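Side-chain contacts in phenolpthiocerol synthesis type-I polyketide synthase ppsA (Mycobacterium bovis, PDB 7AKC), which probably loads extender units as the acyltransferase domain of a modular polyketide synthase that builds the lipid core of mycobacterial phthiocerols and phenolphthiocerols: residues 81-84 and 85-89; 207-210 and 211-214; 117-121 and 122-126. All blocks are in the same frame, centred on the assembly; numbering follows the deposited sequence.

Interaction 1 of 3, residues 81-84 and 85-89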
loop_
_atom_site.group_PDB
_atom_site.type_symbol
_atom_site.label_atom_id
_atom_site.label_comp_id
_atom_site.label_asym_id
_atom_site.label_seq_id
_atom_site.Cartn_x
_atom_site.Cartn_y
_atom_site.Cartn_z
ATOM N N GLU A 81 6.898 -1.505 -15.077
ATOM C CA GLU A 81 7.679 -0.266 -15.001
ATOM C C GLU A 81 6.876 0.971 -15.485
ATOM O O GLU A 81 6.685 1.920 -14.718
ATOM C CB GLU A 81 9.009 -0.440 -15.749
ATOM C CG GLU A 81 9.824 -1.605 -15.217
ATOM C CD GLU A 81 10.899 -2.109 -16.152
ATOM O OE1 GLU A 81 10.636 -3.083 -16.900
ATOM O OE2 GLU A 81 12.011 -1.529 -16.128
ATOM N N GLN A 82 6.352 0.937 -16.722
ATOM C CA GLN A 82 5.541 2.046 -17.239
ATOM C C GLN A 82 4.304 2.294 -16.376
ATOM O O GLN A 82 4.026 3.447 -16.056
ATOM C CB GLN A 82 5.078 1.774 -18.683
ATOM C CG GLN A 82 6.080 2.140 -19.766
ATOM C CD GLN A 82 5.352 2.637 -21.004
ATOM O OE1 GLN A 82 4.435 1.987 -21.540
ATOM N NE2 GLN A 82 5.750 3.805 -21.491
ATOM N N ILE A 83 3.550 1.237 -16.002
ATOM C CA ILE A 83 2.338 1.412 -15.187
ATOM C C ILE A 83 2.641 2.071 -13.829
ATOM O O ILE A 83 1.966 3.041 -13.462
ATOM C CB ILE A 83 1.543 0.089 -15.064
ATOM C CG1 ILE A 83 0.746 -0.161 -16.347
ATOM C CG2 ILE A 83 0.608 0.067 -13.833
ATOM C CD1 ILE A 83 0.508 -1.635 -16.693
ATOM N N GLN A 84 3.667 1.585 -13.109
ATOM C CA GLN A 84 4.018 2.163 -11.805
ATOM C C GLN A 84 4.509 3.604 -11.923
ATOM O O GLN A 84 4.225 4.409 -11.045
ATOM C CB GLN A 84 5.029 1.283 -11.044
ATOM C CG GLN A 84 4.474 -0.080 -10.620
ATOM C CD GLN A 84 3.285 0.035 -9.704
ATOM O OE1 GLN A 84 3.202 0.934 -8.858
ATOM N NE2 GLN A 84 2.337 -0.858 -9.834
ATOM N N LEU A 85 5.165 3.964 -13.052
ATOM C CA LEU A 85 5.625 5.329 -13.282
ATOM C C LEU A 85 4.457 6.292 -13.552
ATOM O O LEU A 85 4.432 7.401 -12.996
ATOM C CB LEU A 85 6.669 5.380 -14.397
ATOM C CG LEU A 85 8.027 4.799 -13.994
ATOM C CD1 LEU A 85 8.929 4.625 -15.218
ATOM C CD2 LEU A 85 8.689 5.661 -12.913
ATOM N N GLY A 86 3.474 5.847 -14.337
ATOM C CA GLY A 86 2.269 6.633 -14.572
ATOM C C GLY A 86 1.475 6.785 -13.275
ATOM O O GLY A 86 0.912 7.855 -13.013
ATOM N N LEU A 87 1.445 5.727 -12.435
ATOM C CA LEU A 87 0.756 5.817 -11.147
ATOM C C LEU A 87 1.362 6.902 -10.237
ATOM O O LEU A 87 0.633 7.837 -9.862
ATOM C CB LEU A 87 0.694 4.451 -10.455
ATOM C CG LEU A 87 -0.351 3.502 -11.038
ATOM C CD1 LEU A 87 -0.212 2.093 -10.478
ATOM C CD2 LEU A 87 -1.740 4.024 -10.790
ATOM N N ILE A 88 2.683 6.852 -9.947
ATOM C CA ILE A 88 3.301 7.881 -9.089
ATOM C C ILE A 88 3.292 9.276 -9.754
ATOM O O ILE A 88 3.149 10.281 -9.061
ATOM C CB ILE A 88 4.706 7.495 -8.566
ATOM C CG1 ILE A 88 5.209 8.496 -7.499
ATOM C CG2 ILE A 88 5.697 7.328 -9.723
ATOM C CD1 ILE A 88 6.512 8.163 -6.857
ATOM N N GLY A 89 3.340 9.336 -11.085
ATOM C CA GLY A 89 3.264 10.616 -11.791
ATOM C C GLY A 89 1.927 11.282 -11.531
ATOM O O GLY A 89 1.864 12.427 -11.094
#
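I83 and L87 sit one turn apart on helix 79-100, alongside each other with their branches running in one direction, and meet through I83 CG2 and L87 CD1 at 4.0 Å. The branch of I83 that touches is the methyl anti to its backbone N; CG1 stands beside that N and carries CD1 toward L77 and E210. Q84 reaches the same leucine methyl from another direction. The bend in its chain (chi2 -60°) carries the amide across the L87 methyl at van der Waals distance, Q84 OE1 and Q84 NE2 each standing 4.0 Å from L87 CD1. A glutamine suits this place because its long, bendable chain lets the end amide pack on the methyl, while the side chain also borders R30 and S138.

The backbone supplies the polar part. L85 N, G86 N, L87 N and I88 N donate to the carbonyl oxygens of E81, Q82, I83 and Q84 respectively, and the straightest of these bonds runs from I88 N to Q84 O at 3.1 Å and 173°. At the N-terminal side, Q82 OE1 accepts from V78 N, just before the helix. I88 turns to the interior and packs on L131, V116 and A117. The i to i+4 bonds are those of an alpha helix, one that lays its side chains against helices 115-121 and 127-141 of the acyltransferase domain.

Interaction 2 of 3, residues 207-210 and 211-214; sequences VNIE and VAPH
The loop that follows strand 204-207 leads into H214, whose NE2 is hydrogen-bonded to S112 OG in a GxSxG nucleophile-elbow sequence, consistent with the serine-histidine pair of acyltransferases. On the way the chain turns at E210, and I209 fills the inside of that bend. I209 CG2 meets A212 CB at 4.1 Å, while I209 CD1 reaches P213 CD at 4.0 Å, the isoleucine and the proline ring passing at a slant. With CG1 anti to the backbone N (chi1 -169°), the longer branch extends toward the proline, and I209 CG1 packs 3.5 Å from V211 O. A branched isoleucine can thus serve two partners at once; A212 offers only a methyl to I209 CG2. P213 has no N-H to satisfy in this buried place, and P213 CB lies 3.7 Å above one face of the H214 ring, offset toward the rim. The other ring nitrogen, H214 ND1, bonds to N266 O.

E210 leads away from 211-214, over I80 and I83 of helix 79-100, and its OE2 forms a salt bridge with R30. Around the loop, I209 and A212 pack on M150 of strand 148-153, V211 on I80, and V211 and P213 on M141 of helix 127-141.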
loop_
_atom_site.group_PDB
_atom_site.type_symbol
_atom_site.label_atom_id
_atom_site.label_comp_id
_atom_site.label_asym_id
_atom_site.label_seq_id
_atom_site.Cartn_x
_atom_site.Cartn_y
_atom_site.Cartn_z
ATOM N N VAL A 207 -7.354 -10.426 -6.821
ATOM C CA VAL A 207 -6.922 -9.048 -6.976
ATOM C C VAL A 207 -5.852 -9.125 -8.059
ATOM O O VAL A 207 -4.762 -9.622 -7.784
ATOM C CB VAL A 207 -6.369 -8.447 -5.662
ATOM C CG1 VAL A 207 -5.758 -7.075 -5.910
ATOM C CG2 VAL A 207 -7.471 -8.357 -4.602
ATOM N N ASN A 208 -6.181 -8.752 -9.299
ATOM C CA ASN A 208 -5.213 -8.849 -10.402
ATOM C C ASN A 208 -4.140 -7.763 -10.301
ATOM O O ASN A 208 -4.477 -6.605 -10.061
ATOM C CB ASN A 208 -5.914 -8.860 -11.770
ATOM C CG ASN A 208 -6.821 -10.061 -11.932
ATOM O OD1 ASN A 208 -6.497 -11.187 -11.521
ATOM N ND2 ASN A 208 -7.983 -9.852 -12.523
ATOM N N ILE A 209 -2.855 -8.145 -10.439
ATOM C CA ILE A 209 -1.689 -7.260 -10.279
ATOM C C ILE A 209 -0.533 -7.728 -11.179
ATOM O O ILE A 209 -0.368 -8.915 -11.383
ATOM C CB ILE A 209 -1.260 -7.240 -8.769
ATOM C CG1 ILE A 209 -0.237 -6.144 -8.487
ATOM C CG2 ILE A 209 -0.777 -8.628 -8.284
ATOM C CD1 ILE A 209 -0.250 -5.622 -6.966
ATOM N N GLU A 210 0.271 -6.803 -11.715
ATOM C CA GLU A 210 1.377 -7.141 -12.624
ATOM C C GLU A 210 2.347 -8.109 -11.974
ATOM O O GLU A 210 2.730 -9.098 -12.601
ATOM C CB GLU A 210 2.134 -5.885 -13.122
ATOM C CG GLU A 210 1.364 -5.001 -14.090
ATOM C CD GLU A 210 0.074 -4.344 -13.629
ATOM O OE1 GLU A 210 -0.107 -4.123 -12.406
ATOM O OE2 GLU A 210 -0.751 -4.013 -14.508
ATOM N N VAL A 211 2.742 -7.781 -10.742
ATOM C CA VAL A 211 3.674 -8.620 -9.938
ATOM C C VAL A 211 3.183 -8.521 -8.492
ATOM O O VAL A 211 2.954 -7.419 -8.027
ATOM C CB VAL A 211 5.141 -8.165 -10.017
ATOM C CG1 VAL A 211 6.031 -8.957 -9.072
ATOM C CG2 VAL A 211 5.700 -8.216 -11.424
ATOM N N ALA A 212 3.034 -9.656 -7.832
ATOM C CA ALA A 212 2.533 -9.657 -6.444
ATOM C C ALA A 212 3.679 -9.422 -5.475
ATOM O O ALA A 212 4.582 -10.236 -5.394
ATOM C CB ALA A 212 1.813 -10.936 -6.148
ATOM N N PRO A 213 3.654 -8.314 -4.717
ATOM C CA PRO A 213 4.641 -8.105 -3.705
ATOM C C PRO A 213 4.132 -8.675 -2.369
ATOM O O PRO A 213 3.172 -9.388 -2.370
ATOM C CB PRO A 213 4.771 -6.573 -3.725
ATOM C CG PRO A 213 3.544 -6.029 -4.433
ATOM C CD PRO A 213 2.691 -7.222 -4.794
ATOM N N HIS A 214 4.826 -8.386 -1.272
ATOM C CA HIS A 214 4.358 -8.773 0.088
ATOM C C HIS A 214 4.243 -10.288 0.248
ATOM O O HIS A 214 3.302 -10.731 0.902
ATOM C CB HIS A 214 3.129 -7.964 0.491
ATOM C CG HIS A 214 3.249 -6.554 0.050
ATOM N ND1 HIS A 214 4.266 -5.745 0.483
ATOM C CD2 HIS A 214 2.540 -5.837 -0.836
ATOM C CE1 HIS A 214 4.163 -4.573 -0.090
ATOM N NE2 HIS A 214 3.128 -4.613 -0.901
#

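Interaction 3 of 3, residues 117-121 and 122-126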
loop_
_atom_site.group_PDB
_atom_site.type_symbol
_atom_site.label_atom_id
_atom_site.label_comp_id
_atom_site.label_asym_id
_atom_site.label_seq_id
_atom_site.Cartn_x
_atom_site.Cartn_y
_atom_site.Cartn_z
ATOM N N ALA A 117 5.403 7.238 -3.076
ATOM C CA ALA A 117 4.809 8.555 -3.347
ATOM C C ALA A 117 4.514 9.327 -2.078
ATOM O O ALA A 117 4.682 10.553 -2.055
ATOM C CB ALA A 117 3.546 8.404 -4.178
ATOM N N ALA A 118 4.095 8.615 -1.018
ATOM C CA ALA A 118 3.812 9.215 0.282
ATOM C C ALA A 118 5.111 9.738 0.873
ATOM O O ALA A 118 5.122 10.855 1.383
ATOM C CB ALA A 118 3.174 8.186 1.229
ATOM N N ALA A 119 6.224 8.990 0.756
ATOM C CA ALA A 119 7.528 9.475 1.234
ATOM C C ALA A 119 7.957 10.710 0.486
ATOM O O ALA A 119 8.588 11.577 1.089
ATOM C CB ALA A 119 8.594 8.398 1.110
ATOM N N VAL A 120 7.635 10.812 -0.823
ATOM C CA VAL A 120 7.974 12.011 -1.601
ATOM C C VAL A 120 7.145 13.213 -1.133
ATOM O O VAL A 120 7.697 14.302 -0.953
ATOM C CB VAL A 120 7.811 11.779 -3.124
ATOM C CG1 VAL A 120 7.965 13.082 -3.908
ATOM C CG2 VAL A 120 8.811 10.750 -3.622
ATOM N N VAL A 121 5.823 13.032 -0.977
ATOM C CA VAL A 121 4.934 14.118 -0.548
ATOM C C VAL A 121 5.265 14.594 0.870
ATOM O O VAL A 121 5.190 15.793 1.155
ATOM C CB VAL A 121 3.445 13.749 -0.718
ATOM C CG1 VAL A 121 2.534 14.791 -0.075
ATOM C CG2 VAL A 121 3.104 13.583 -2.188
ATOM N N ALA A 122 5.717 13.678 1.730
ATOM C CA ALA A 122 6.120 14.020 3.090
ATOM C C ALA A 122 7.482 14.730 3.166
ATOM O O ALA A 122 7.811 15.251 4.211
ATOM C CB ALA A 122 6.138 12.772 3.960
ATOM N N GLY A 123 8.259 14.732 2.084
ATOM C CA GLY A 123 9.566 15.370 2.057
ATOM C C GLY A 123 10.733 14.463 2.400
ATOM O O GLY A 123 11.870 14.931 2.452
ATOM N N ALA A 124 10.479 13.155 2.641
ATOM C CA ALA A 124 11.578 12.240 2.981
ATOM C C ALA A 124 12.472 11.960 1.779
ATOM O O ALA A 124 13.677 11.766 1.918
ATOM C CB ALA A 124 11.031 10.940 3.551
ATOM N N LEU A 125 11.886 11.978 0.590
ATOM C CA LEU A 125 12.591 11.783 -0.669
ATOM C C LEU A 125 12.138 12.854 -1.642
ATOM O O LEU A 125 10.992 13.313 -1.579
ATOM C CB LEU A 125 12.139 10.425 -1.264
ATOM C CG LEU A 125 13.040 9.178 -1.175
ATOM C CD1 LEU A 125 13.553 8.941 0.200
ATOM C CD2 LEU A 125 12.253 7.939 -1.566
ATOM N N THR A 126 13.013 13.187 -2.585
ATOM C CA THR A 126 12.739 14.141 -3.675
ATOM C C THR A 126 11.892 13.433 -4.741
ATOM O O THR A 126 11.895 12.191 -4.810
ATOM C CB THR A 126 14.049 14.679 -4.301
ATOM O OG1 THR A 126 14.741 13.637 -5.009
ATOM C CG2 THR A 126 14.949 15.385 -3.290
#
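V120 and L125 meet flank to flank where helix 115-121 ends and the chain doubles back. V120 CG2 lies 4.1 Å from L125 CB and 3.6 Å from T126 O. Because CG1 is anti to the backbone N (chi1 172°), CG2 falls beside that N, and both methyls border the returning chain. V120 CA also approaches L125 O at 3.3 Å, a CA-H...O contact. Round the turn, A119 CB and A124 CB meet at 4.3 Å; each residue contributes only a methyl, so helix and returning chain lie close.

The reversal itself is a Schellman motif centred on G123: at phi 93° a CB would collide with the carbonyl of A122, which explains the glycine. A119 O accepts A124 N at 2.9 Å and, weakly, L125 N, while G123 N bonds to V120 O at 3.1 Å, reaching it from above the carbonyl plane. A122 N still makes the helical bond to A118 O.

V120 packs on L92, and L125 on P234 and F255. T126 OG1 caps the next helix through E129 N. The chemistry therefore divides the work: backbone N-H groups around and past the helix end take up the carbonyls of A118, A119 and V120, and small or branched apolar side chains seal the turn.

Overall arrangement
From the N terminus the three contacts follow in series, interaction 1, then 3, then 2; each is local to one continuous stretch, so none encloses or crosses another. Interaction 1 lies within helix 79-100, interaction 3 closes the tight turn from helix 115-121 to helix 127-141, and interaction 2 closes the bend after strand 204-207. Helix 79-100 joins the other two: I88 CG1 packs on A117 CB at 3.7 Å, and I83 CD1 on E210 OE2 at 3.5 Å. Interactions 2 and 3 lie on opposite sides of the chain's centre, their nearest atoms about 12 Å apart; interaction 3 packs on strands 23-27 and 107-110 of the parallel sheet, interaction 2 on strand 148-153 of the antiparallel one.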